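Local coordinates for protein SAM-dependent methyltransferase (Streptococcus pneumoniae, PDB 3KR9) that probably transfers a methyl group from S-adenosylmethionine to N1 of adenine 22 in tRNA, through a class I Rossmann-like methyltransferase fold, at residues Q136-S141 and I152-A157; A10-Q15 and V112-L117; A17-V22 and V87-G92; G45-G50 and L72-A77. One frame throughout, in Å; residues are numbered along the deposited sequence.

Interaction 1 (Q136-S141 and I152-A157)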
loop_
_atom_site.group_PDB
_atom_site.type_symbol
_atom_site.label_atom_id
_atom_site.label_comp_id
_atom_site.label_asym_id
_atom_site.label_seq_id
_atom_site.Cartn_x
_atom_site.Cartn_y
_atom_site.Cartn_z
ATOM N N GLN A 136 0.985 12.502 -5.594
ATOM C CA GLN A 136 -0.451 12.700 -5.354
ATOM C C GLN A 136 -1.185 11.356 -5.402
ATOM O O GLN A 136 -0.861 10.497 -6.188
ATOM C CB GLN A 136 -1.096 13.667 -6.400
ATOM C CG GLN A 136 -0.826 13.280 -7.863
ATOM C CD GLN A 136 -1.583 14.154 -8.902
ATOM O OE1 GLN A 136 -2.560 14.796 -8.575
ATOM N NE2 GLN A 136 -1.128 14.127 -10.152
ATOM N N ILE A 137 -2.205 11.218 -4.579
ATOM C CA ILE A 137 -3.028 10.044 -4.596
ATOM C C ILE A 137 -4.002 10.277 -5.715
ATOM O O ILE A 137 -4.548 11.400 -5.849
ATOM C CB ILE A 137 -3.690 9.854 -3.224
ATOM C CG1 ILE A 137 -2.577 9.519 -2.178
ATOM C CG2 ILE A 137 -4.757 8.747 -3.254
ATOM C CD1 ILE A 137 -3.065 9.698 -0.707
ATOM N N VAL A 138 -4.174 9.266 -6.556
ATOM C CA VAL A 138 -5.145 9.361 -7.676
ATOM C C VAL A 138 -6.255 8.310 -7.570
ATOM O O VAL A 138 -7.207 8.314 -8.377
ATOM C CB VAL A 138 -4.472 9.190 -9.062
ATOM C CG1 VAL A 138 -3.382 10.269 -9.322
ATOM C CG2 VAL A 138 -3.979 7.745 -9.254
ATOM N N ALA A 139 -6.168 7.429 -6.582
ATOM C CA ALA A 139 -7.239 6.452 -6.336
ATOM C C ALA A 139 -6.967 5.743 -5.007
ATOM O O ALA A 139 -5.789 5.646 -4.563
ATOM C CB ALA A 139 -7.307 5.425 -7.501
ATOM N N GLU A 140 -8.037 5.296 -4.349
ATOM C CA GLU A 140 -7.889 4.494 -3.150
ATOM C C GLU A 140 -8.947 3.410 -3.115
ATOM O O GLU A 140 -10.094 3.629 -3.543
ATOM C CB GLU A 140 -8.012 5.341 -1.882
ATOM C CG GLU A 140 -7.062 6.528 -1.783
ATOM C CD GLU A 140 -7.250 7.272 -0.469
ATOM O OE1 GLU A 140 -8.389 7.698 -0.220
ATOM O OE2 GLU A 140 -6.273 7.460 0.310
ATOM N N SER A 141 -8.611 2.264 -2.573
ATOM C CA SER A 141 -9.591 1.230 -2.352
ATOM C C SER A 141 -9.422 0.611 -1.009
ATOM O O SER A 141 -8.358 0.654 -0.496
ATOM C CB SER A 141 -9.526 0.182 -3.436
ATOM O OG SER A 141 -9.582 0.771 -4.697
ATOM N N ILE A 152 -5.547 0.371 0.028
ATOM C CA ILE A 152 -4.641 0.411 -1.144
ATOM C C ILE A 152 -4.600 1.881 -1.667
ATOM O O ILE A 152 -5.658 2.470 -1.957
ATOM C CB ILE A 152 -5.172 -0.520 -2.294
ATOM C CG1 ILE A 152 -5.184 -1.998 -1.838
ATOM C CG2 ILE A 152 -4.383 -0.314 -3.621
ATOM C CD1 ILE A 152 -6.016 -2.884 -2.745
ATOM N N LEU A 153 -3.395 2.467 -1.797
ATOM C CA LEU A 153 -3.239 3.821 -2.268
ATOM C C LEU A 153 -2.561 3.782 -3.622
ATOM O O LEU A 153 -1.525 3.114 -3.776
ATOM C CB LEU A 153 -2.348 4.626 -1.330
ATOM C CG LEU A 153 -2.926 5.133 -0.021
ATOM C CD1 LEU A 153 -3.751 4.077 0.729
ATOM C CD2 LEU A 153 -1.732 5.658 0.845
ATOM N N VAL A 154 -3.144 4.488 -4.598
ATOM C CA VAL A 154 -2.534 4.563 -5.936
ATOM C C VAL A 154 -1.985 5.983 -6.093
ATOM O O VAL A 154 -2.665 6.934 -5.779
ATOM C CB VAL A 154 -3.551 4.326 -7.075
ATOM C CG1 VAL A 154 -2.791 4.198 -8.436
ATOM C CG2 VAL A 154 -4.462 3.054 -6.828
ATOM N N VAL A 155 -0.774 6.130 -6.611
ATOM C CA VAL A 155 -0.052 7.363 -6.450
ATOM C C VAL A 155 0.659 7.617 -7.730
ATOM O O VAL A 155 1.157 6.665 -8.386
ATOM C CB VAL A 155 1.032 7.207 -5.320
ATOM C CG1 VAL A 155 1.875 8.482 -5.211
ATOM C CG2 VAL A 155 0.348 6.819 -3.980
ATOM N N GLU A 156 0.693 8.885 -8.132
ATOM C CA GLU A 156 1.488 9.247 -9.294
ATOM C C GLU A 156 2.162 10.571 -8.937
ATOM O O GLU A 156 1.814 11.159 -7.927
ATOM C CB GLU A 156 0.568 9.369 -10.532
ATOM C CG GLU A 156 -0.175 8.034 -10.764
ATOM C CD GLU A 156 -1.111 8.037 -11.978
ATOM O OE1 GLU A 156 -1.543 9.119 -12.415
ATOM O OE2 GLU A 156 -1.393 6.946 -12.505
ATOM N N ALA A 157 3.121 11.001 -9.731
ATOM C CA ALA A 157 3.896 12.224 -9.449
ATOM C C ALA A 157 2.989 13.417 -9.518
ATOM O O ALA A 157 2.201 13.521 -10.469
ATOM C CB ALA A 157 5.048 12.372 -10.520
#
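A chi1 of -171° at Val154 sets its two methyls against different residues of the neighbouring strand: CG1 lies 3.8 Å from Val138 CG2, the two valine side chains crossing at about a right angle, and CG2 lies 3.8 Å from Ala139 CB. Gln136 is turned so that CG sits between backbone N and carbonyl carbon (chi1 52°), and its extended chain carries NE2 to 3.4 Å from Ala157 O, a weak hydrogen bond. The strands are antiparallel arms of the hairpin 135-145/148-157, zipped by six backbone bonds; the nearly straight one from Gln136 N to Glu156 O measures 2.8 Å. Between Ile137 and Ala139 the register slips by one residue, a beta bulge. Val154 spans it, its O taking Val138 N at 2.9 Å and its N giving to Ala139 O at 2.9 Å. Val138 also lays CG1 3.8 Å from Glu156 OE1, an apolar methyl against a carboxylate whose OE2 forms a salt bridge with Arg114. This hairpin supplies the antiparallel edge of the mixed seven-stranded methyltransferase sheet. On the other face Ile137, Leu153 and Val155 pack against helix 123-132. Glu140 shares that face and lies side by side with Leu153, while Arg127 makes a salt bridge to OE2 and the backbone N of Leu173 gives a hydrogen bond to OE1. Held by a cation and an N-H within the buried face, this carboxylate probably stays ionised.

Interaction 2 (A10-Q15 and V112-L117)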
loop_
_atom_site.group_PDB
_atom_site.type_symbol
_atom_site.label_atom_id
_atom_site.label_comp_id
_atom_site.label_asym_id
_atom_site.label_seq_id
_atom_site.Cartn_x
_atom_site.Cartn_y
_atom_site.Cartn_z
ATOM N N ALA A 10 -3.588 -5.645 -8.047
ATOM C CA ALA A 10 -3.414 -6.015 -9.453
ATOM C C ALA A 10 -4.231 -5.160 -10.384
ATOM O O ALA A 10 -3.859 -4.981 -11.549
ATOM C CB ALA A 10 -3.909 -7.458 -9.660
ATOM N N SER A 11 -5.397 -4.741 -9.915
ATOM C CA SER A 11 -6.341 -4.139 -10.885
ATOM C C SER A 11 -5.894 -2.720 -11.238
ATOM O O SER A 11 -6.376 -2.127 -12.238
ATOM C CB SER A 11 -7.734 -4.108 -10.339
ATOM O OG SER A 11 -7.812 -3.241 -9.224
ATOM N N PHE A 12 -4.973 -2.182 -10.430
ATOM C CA PHE A 12 -4.420 -0.899 -10.730
ATOM C C PHE A 12 -3.164 -0.988 -11.556
ATOM O O PHE A 12 -2.654 0.040 -11.988
ATOM C CB PHE A 12 -4.209 -0.080 -9.480
ATOM C CG PHE A 12 -5.488 0.338 -8.790
ATOM C CD1 PHE A 12 -6.300 1.350 -9.336
ATOM C CD2 PHE A 12 -5.860 -0.255 -7.581
ATOM C CE1 PHE A 12 -7.449 1.759 -8.677
ATOM C CE2 PHE A 12 -7.005 0.149 -6.913
ATOM C CZ PHE A 12 -7.800 1.158 -7.460
ATOM N N VAL A 13 -2.708 -2.196 -11.874
ATOM C CA VAL A 13 -1.463 -2.296 -12.644
ATOM C C VAL A 13 -1.713 -2.125 -14.102
ATOM O O VAL A 13 -2.308 -3.008 -14.724
ATOM C CB VAL A 13 -0.698 -3.628 -12.398
ATOM C CG1 VAL A 13 0.599 -3.705 -13.251
ATOM C CG2 VAL A 13 -0.418 -3.767 -10.933
ATOM N N SER A 14 -1.215 -1.006 -14.641
ATOM C CA SER A 14 -1.583 -0.568 -15.983
ATOM C C SER A 14 -1.165 -1.602 -17.002
ATOM O O SER A 14 -0.054 -2.196 -16.922
ATOM C CB SER A 14 -0.960 0.817 -16.316
ATOM O OG SER A 14 -1.334 1.715 -15.289
ATOM N N GLN A 15 -2.075 -1.794 -17.950
ATOM C CA GLN A 15 -1.942 -2.758 -19.038
ATOM C C GLN A 15 -0.672 -2.449 -19.757
ATOM O O GLN A 15 -0.401 -1.284 -20.038
ATOM C CB GLN A 15 -3.151 -2.623 -20.024
ATOM C CG GLN A 15 -2.995 -3.481 -21.281
ATOM C CD GLN A 15 -3.157 -4.952 -20.973
ATOM O OE1 GLN A 15 -4.011 -5.319 -20.176
ATOM N NE2 GLN A 15 -2.319 -5.801 -21.576
ATOM N N VAL A 112 8.935 6.529 -13.009
ATOM C CA VAL A 112 7.905 5.506 -12.763
ATOM C C VAL A 112 6.571 6.194 -12.860
ATOM O O VAL A 112 6.439 7.245 -12.275
ATOM C CB VAL A 112 8.142 4.852 -11.357
ATOM C CG1 VAL A 112 7.034 3.855 -10.992
ATOM C CG2 VAL A 112 9.525 4.148 -11.343
ATOM N N GLU A 113 5.589 5.641 -13.615
ATOM C CA GLU A 113 4.296 6.316 -13.792
ATOM C C GLU A 113 3.458 6.207 -12.526
ATOM O O GLU A 113 2.765 7.157 -12.103
ATOM C CB GLU A 113 3.477 5.691 -14.964
ATOM C CG GLU A 113 4.228 5.604 -16.302
ATOM C CD GLU A 113 3.556 4.673 -17.307
ATOM O OE1 GLU A 113 2.567 3.989 -16.978
ATOM O OE2 GLU A 113 4.050 4.594 -18.440
ATOM N N ARG A 114 3.519 5.032 -11.911
ATOM C CA ARG A 114 2.553 4.732 -10.891
ATOM C C ARG A 114 3.112 3.795 -9.770
ATOM O O ARG A 114 3.901 2.886 -10.045
ATOM C CB ARG A 114 1.322 4.117 -11.579
ATOM C CG ARG A 114 0.228 3.691 -10.603
ATOM C CD ARG A 114 -0.967 3.099 -11.409
ATOM N NE ARG A 114 -1.788 4.166 -11.995
ATOM C CZ ARG A 114 -3.026 3.960 -12.434
ATOM N NH1 ARG A 114 -3.520 2.737 -12.381
ATOM N NH2 ARG A 114 -3.754 4.960 -12.949
ATOM N N LEU A 115 2.729 4.099 -8.533
ATOM C CA LEU A 115 3.032 3.331 -7.363
ATOM C C LEU A 115 1.724 2.861 -6.815
ATOM O O LEU A 115 0.801 3.653 -6.690
ATOM C CB LEU A 115 3.658 4.203 -6.295
ATOM C CG LEU A 115 5.108 4.662 -6.308
ATOM C CD1 LEU A 115 5.818 4.740 -7.650
ATOM C CD2 LEU A 115 5.245 5.961 -5.425
ATOM N N ILE A 116 1.657 1.575 -6.462
ATOM C CA ILE A 116 0.477 1.060 -5.829
ATOM C C ILE A 116 0.897 0.537 -4.475
ATOM O O ILE A 116 1.691 -0.371 -4.381
ATOM C CB ILE A 116 -0.186 -0.080 -6.704
ATOM C CG1 ILE A 116 -0.315 0.368 -8.163
ATOM C CG2 ILE A 116 -1.504 -0.585 -6.089
ATOM C CD1 ILE A 116 -0.663 -0.750 -9.136
ATOM N N LEU A 117 0.317 1.102 -3.430
ATOM C CA LEU A 117 0.790 0.876 -2.105
ATOM C C LEU A 117 -0.315 0.346 -1.231
ATOM O O LEU A 117 -1.397 0.930 -1.150
ATOM C CB LEU A 117 1.335 2.186 -1.509
ATOM C CG LEU A 117 2.245 3.017 -2.421
ATOM C CD1 LEU A 117 2.514 4.416 -1.769
ATOM C CD2 LEU A 117 3.555 2.302 -2.774
HETATM O O HOH W 1 0.712 3.448 -15.121
#
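Arg114 reaches Phe12 through a chain that is extended as far as CD and then bends at chi3 (-79°), which brings NH1 to within 2.9 Å of Phe12 O. The donor lies in the carbonyl plane on a lone pair, and the oxygen lies near the guanidinium plane, although the N-H...O angle of 146° is bent. NH1 also comes up at the edge of the Phe12 ring, near its plane. Ser14 OG takes another approach, over one face of the guanidinium and offset toward its rim, 3.8 Å from NH1. A water 2.7 Å from Ser14 OG joins it to Glu113, just ahead of the strand, donating to Glu113 OE1. Residues 10-15 lie in the connection between helix 4-10 and strand 17-22, with a type I turn from Ala10 to Val13, and they fold over one face of strand 114-119 in the Rossmann-like sheet. Phe12 CB points at the strand and meets Ile116 CD1 at 3.6 Å; a chi1 of -67° then turns the ring away from the strand, toward Ala139, Ser141 and Val154 of the hairpin. Ile116 CD1 also rests against Val13 CG2 at 3.5 Å, the two side chains crossing at about a right angle.

Interaction 3 (A17-V22 and V87-G92)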
loop_
_atom_site.group_PDB
_atom_site.type_symbol
_atom_site.label_atom_id
_atom_site.label_comp_id
_atom_site.label_asym_id
_atom_site.label_seq_id
_atom_site.Cartn_x
_atom_site.Cartn_y
_atom_site.Cartn_z
ATOM N N ALA A 17 2.328 -2.651 -18.504
ATOM C CA ALA A 17 3.422 -2.214 -17.577
ATOM C C ALA A 17 4.618 -3.127 -17.532
ATOM O O ALA A 17 4.553 -4.370 -17.770
ATOM C CB ALA A 17 2.860 -2.013 -16.111
ATOM N N ILE A 18 5.754 -2.531 -17.220
ATOM C CA ILE A 18 6.868 -3.285 -16.677
ATOM C C ILE A 18 6.813 -3.075 -15.153
ATOM O O ILE A 18 6.837 -1.930 -14.702
ATOM C CB ILE A 18 8.199 -2.787 -17.232
ATOM C CG1 ILE A 18 8.313 -3.134 -18.734
ATOM C CG2 ILE A 18 9.365 -3.397 -16.441
ATOM C CD1 ILE A 18 9.719 -2.981 -19.258
ATOM N N LEU A 19 6.691 -4.163 -14.373
ATOM C CA LEU A 19 6.350 -4.064 -12.941
ATOM C C LEU A 19 7.534 -4.359 -12.028
ATOM O O LEU A 19 8.221 -5.370 -12.225
ATOM C CB LEU A 19 5.241 -5.068 -12.617
ATOM C CG LEU A 19 4.715 -5.275 -11.178
ATOM C CD1 LEU A 19 4.073 -4.058 -10.527
ATOM C CD2 LEU A 19 3.808 -6.567 -10.953
ATOM N N LEU A 20 7.731 -3.550 -10.995
ATOM C CA LEU A 20 8.582 -4.003 -9.879
ATOM C C LEU A 20 7.666 -4.329 -8.708
ATOM O O LEU A 20 6.898 -3.462 -8.282
ATOM C CB LEU A 20 9.622 -2.923 -9.469
ATOM C CG LEU A 20 10.262 -3.139 -8.087
ATOM C CD1 LEU A 20 11.190 -4.424 -8.183
ATOM C CD2 LEU A 20 11.090 -1.921 -7.596
ATOM N N ASP A 21 7.702 -5.587 -8.200
ATOM C CA ASP A 21 6.870 -5.960 -7.050
ATOM C C ASP A 21 7.860 -6.118 -5.888
ATOM O O ASP A 21 8.659 -7.064 -5.910
ATOM C CB ASP A 21 6.164 -7.314 -7.266
ATOM C CG ASP A 21 5.171 -7.654 -6.142
ATOM O OD1 ASP A 21 4.664 -6.734 -5.435
ATOM O OD2 ASP A 21 4.887 -8.875 -5.963
ATOM N N VAL A 22 7.813 -5.213 -4.918
ATOM C CA VAL A 22 8.828 -5.157 -3.809
ATOM C C VAL A 22 8.496 -6.139 -2.681
ATOM O O VAL A 22 7.431 -6.064 -2.096
ATOM C CB VAL A 22 8.935 -3.745 -3.202
ATOM C CG1 VAL A 22 9.948 -3.719 -1.980
ATOM C CG2 VAL A 22 9.342 -2.683 -4.259
ATOM N N VAL A 87 5.615 0.718 -13.229
ATOM C CA VAL A 87 4.677 0.536 -12.070
ATOM C C VAL A 87 5.418 -0.223 -10.947
ATOM O O VAL A 87 6.164 -1.129 -11.240
ATOM C CB VAL A 87 3.414 -0.279 -12.483
ATOM C CG1 VAL A 87 2.426 -0.468 -11.324
ATOM C CG2 VAL A 87 2.696 0.388 -13.696
ATOM N N ILE A 88 5.205 0.166 -9.680
ATOM C CA ILE A 88 5.780 -0.484 -8.548
ATOM C C ILE A 88 4.616 -0.746 -7.586
ATOM O O ILE A 88 3.752 0.109 -7.383
ATOM C CB ILE A 88 6.841 0.413 -7.853
ATOM C CG1 ILE A 88 8.057 0.671 -8.775
ATOM C CG2 ILE A 88 7.363 -0.242 -6.580
ATOM C CD1 ILE A 88 8.970 1.806 -8.190
ATOM N N THR A 89 4.551 -1.985 -7.106
ATOM C CA THR A 89 3.619 -2.379 -6.081
ATOM C C THR A 89 4.468 -2.639 -4.842
ATOM O O THR A 89 5.548 -3.223 -4.972
ATOM C CB THR A 89 2.914 -3.722 -6.492
ATOM O OG1 THR A 89 3.873 -4.645 -7.002
ATOM C CG2 THR A 89 1.905 -3.480 -7.695
ATOM N N ILE A 90 3.968 -2.244 -3.667
ATOM C CA ILE A 90 4.609 -2.504 -2.403
ATOM C C ILE A 90 3.417 -2.760 -1.492
ATOM O O ILE A 90 2.641 -1.845 -1.180
ATOM C CB ILE A 90 5.444 -1.263 -1.821
ATOM C CG1 ILE A 90 6.363 -0.662 -2.891
ATOM C CG2 ILE A 90 6.253 -1.736 -0.574
ATOM C CD1 ILE A 90 7.355 0.509 -2.397
ATOM N N ALA A 91 3.254 -4.011 -1.078
ATOM C CA ALA A 91 2.050 -4.457 -0.405
ATOM C C ALA A 91 2.467 -5.322 0.790
ATOM O O ALA A 91 3.539 -5.936 0.763
ATOM C CB ALA A 91 1.213 -5.292 -1.369
ATOM N N GLY A 92 1.640 -5.342 1.828
ATOM C CA GLY A 92 1.784 -6.258 2.933
ATOM C C GLY A 92 2.816 -5.831 3.984
ATOM O O GLY A 92 3.396 -6.688 4.695
HETATM O O HOH W 2 4.906 -6.091 -2.658
#
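Strands 17-22 and 87-91 run parallel, their axes 4.8 Å apart and 23° askew, joined by alternating backbone bonds such as Leu20 N to Val87 O at 2.9 Å and Val22 N to Thr89 O at 3.0 Å. At the start of the pair Ala17 CB presses against Val87 CG2 at 3.4 Å, tighter than usual for carbons. On the face of Leu19, Asp21, Val87 and Thr89, Leu19 crosses Thr89 at about a right angle, its CD1 3.6 Å from Thr89 CG2. Thr89 OG1, placed between backbone N and carbonyl carbon (chi1 45°), donates to Asp21 OD1 at 2.7 Å, meeting it from above the carboxylate plane, 41° out. A water gives a further hydrogen bond to that OD1 and one to Val22 O, and accepts from Ala91 N; Ser24 OG is hydrogen-bonded to OD2, so both carboxylate oxygens are held. On the opposite face Leu20 and Ile88 lie side by side, as do Val22 and Ile90, with Val22 CG2 3.9 Å from Ile90 CG1. These are the first and fourth strands of a class I methyltransferase sheet, adjacent at its centre, and their C-terminal ends border the region where such enzymes typically bind S-adenosylmethionine.

Interaction 4 (G45-G50 and L72-A77); sequences GEVVEG and LANGLA
Glu46 and Leu72 form a parallel bridge where strands 39-46 and 68-72 meet, the pair joined through helix 49-61 in a beta-alpha-beta crossover of the Rossmann-like fold. Just before the bridge, Gly45 is backbone-bonded to Asp21 of strand 17-22 and to Ser24 beyond its end. Glu46 O takes the one hydrogen bond across the segments: it accepts from Ala73 N at 2.9 Å, the donor standing 38° out of the carbonyl plane, and the CA-H of Leu72 approaches it, CA to O 3.2 Å. The Glu46 side chain leads away from Leu72, packing on Ser24 and on Pro51, Tyr52 and Ala55 of the helix. At the end of the second strand it occupies the place where many class I methyltransferases carry an acidic residue for the ribose hydroxyls of S-adenosylmethionine, so a similar role is possible. Val47 comes next, its CG2 turned anti to the backbone N and its side chain lying alongside Asn74, pointing the same way; CG2 is 3.7 Å from Asn74 OD1 and 3.8 Å from Asn74 CB. The Val47 backbone adds a longer contact, CA to Ala73 O at 3.5 Å. Val48 then stands at the N-cap position, and the helix starts at Glu49. A chi1 of 175° swings the Leu72 branch so that CD1 passes the backbone of residues 46-48, 3.4 Å from Glu46 O, 3.6 Å from Val47 O and 4.2 Å from Val48 C.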
loop_
_atom_site.group_PDB
_atom_site.type_symbol
_atom_site.label_atom_id
_atom_site.label_comp_id
_atom_site.label_asym_id
_atom_site.label_seq_id
_atom_site.Cartn_x
_atom_site.Cartn_y
_atom_site.Cartn_z
ATOM N N GLY A 45 11.441 -8.185 -6.286
ATOM C CA GLY A 45 12.542 -7.921 -5.362
ATOM C C GLY A 45 12.304 -8.684 -4.088
ATOM O O GLY A 45 11.185 -8.773 -3.647
ATOM N N GLU A 46 13.352 -9.267 -3.508
ATOM C CA GLU A 46 13.242 -9.971 -2.253
ATOM C C GLU A 46 14.496 -9.637 -1.394
ATOM O O GLU A 46 15.606 -9.717 -1.888
ATOM C CB GLU A 46 13.250 -11.512 -2.492
ATOM C CG GLU A 46 12.144 -12.048 -3.418
ATOM C CD GLU A 46 10.764 -11.928 -2.809
ATOM O OE1 GLU A 46 10.662 -11.597 -1.602
ATOM O OE2 GLU A 46 9.749 -12.177 -3.534
ATOM N N VAL A 47 14.333 -9.308 -0.129
ATOM C CA VAL A 47 15.533 -8.962 0.649
ATOM C C VAL A 47 16.100 -10.167 1.423
ATOM O O VAL A 47 17.296 -10.172 1.755
ATOM C CB VAL A 47 15.319 -7.772 1.592
ATOM C CG1 VAL A 47 14.274 -8.119 2.634
ATOM C CG2 VAL A 47 16.714 -7.371 2.296
ATOM N N VAL A 48 15.267 -11.166 1.724
ATOM C CA VAL A 48 15.734 -12.365 2.445
ATOM C C VAL A 48 15.817 -13.604 1.546
ATOM O O VAL A 48 15.045 -13.746 0.546
ATOM C CB VAL A 48 14.932 -12.646 3.786
ATOM C CG1 VAL A 48 13.575 -12.004 3.775
ATOM C CG2 VAL A 48 14.813 -14.144 4.077
ATOM N N GLU A 49 16.743 -14.489 1.913
ATOM C CA GLU A 49 17.152 -15.660 1.121
ATOM C C GLU A 49 16.010 -16.662 0.872
ATOM O O GLU A 49 15.838 -17.150 -0.242
ATOM C CB GLU A 49 18.287 -16.398 1.857
ATOM C CG GLU A 49 18.685 -17.756 1.239
ATOM C CD GLU A 49 19.492 -17.557 0.014
ATOM O OE1 GLU A 49 19.557 -16.404 -0.487
ATOM O OE2 GLU A 49 20.034 -18.552 -0.492
ATOM N N GLY A 50 15.269 -16.994 1.918
ATOM C CA GLY A 50 14.089 -17.857 1.777
ATOM C C GLY A 50 13.069 -17.377 0.717
ATOM O O GLY A 50 12.875 -18.020 -0.292
ATOM N N LEU A 72 17.823 -10.277 -5.373
ATOM C CA LEU A 72 18.032 -10.269 -3.964
ATOM C C LEU A 72 18.561 -8.871 -3.615
ATOM O O LEU A 72 19.675 -8.554 -3.991
ATOM C CB LEU A 72 19.141 -11.308 -3.645
ATOM C CG LEU A 72 19.519 -11.286 -2.188
ATOM C CD1 LEU A 72 18.285 -11.783 -1.364
ATOM C CD2 LEU A 72 20.808 -12.160 -1.973
ATOM N N ALA A 73 17.755 -8.041 -2.947
ATOM C CA ALA A 73 18.119 -6.633 -2.703
ATOM C C ALA A 73 17.044 -6.022 -1.860
ATOM O O ALA A 73 15.882 -6.502 -1.851
ATOM C CB ALA A 73 18.277 -5.848 -4.003
ATOM N N ASN A 74 17.418 -5.006 -1.105
ATOM C CA ASN A 74 16.446 -4.397 -0.209
ATOM C C ASN A 74 15.674 -3.263 -0.887
ATOM O O ASN A 74 16.273 -2.293 -1.383
ATOM C CB ASN A 74 17.155 -3.836 0.981
ATOM C CG ASN A 74 16.198 -3.296 2.009
ATOM O OD1 ASN A 74 15.216 -3.962 2.421
ATOM N ND2 ASN A 74 16.479 -2.103 2.458
ATOM N N GLY A 75 14.356 -3.383 -0.859
ATOM C CA GLY A 75 13.459 -2.335 -1.351
ATOM C C GLY A 75 13.784 -1.925 -2.757
ATOM O O GLY A 75 13.828 -2.757 -3.647
ATOM N N LEU A 76 13.992 -0.622 -2.972
ATOM C CA LEU A 76 14.200 -0.104 -4.336
ATOM C C LEU A 76 15.584 -0.394 -4.907
ATOM O O LEU A 76 15.846 -0.147 -6.088
ATOM C CB LEU A 76 13.871 1.387 -4.401
ATOM C CG LEU A 76 12.417 1.752 -4.065
ATOM C CD1 LEU A 76 12.157 3.283 -4.366
ATOM C CD2 LEU A 76 11.363 0.843 -4.796
ATOM N N ALA A 77 16.497 -0.916 -4.085
ATOM C CA ALA A 77 17.759 -1.473 -4.662
ATOM C C ALA A 77 17.527 -2.562 -5.747
ATOM O O ALA A 77 18.427 -2.906 -6.483
ATOM C CB ALA A 77 18.674 -2.038 -3.550
#

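How the interactions relate
All four interactions reach one sheet, and neighbouring ones touch. Interactions 1 and 2 meet where Leu153 N lies 2.6 Å from Leu117 O, a probable hydrogen bond. Interaction 2 adjoins interaction 3 where Ile116 N lies 2.7 Å from Ile88 O, a probable hydrogen bond; their centres are about 7 Å apart. Interactions 3 and 4 are linked by Asp21 O and Gly45 N at 3.0 Å, also probably bonded, and by Leu20 CD2 on Leu76 CD2. Interactions 1 and 4 lie farthest apart, about 24 Å between centres. By analogy with related methyltransferases, the cofactor pocket probably borders interactions 3 and 4, with interaction 1 toward the antiparallel edge.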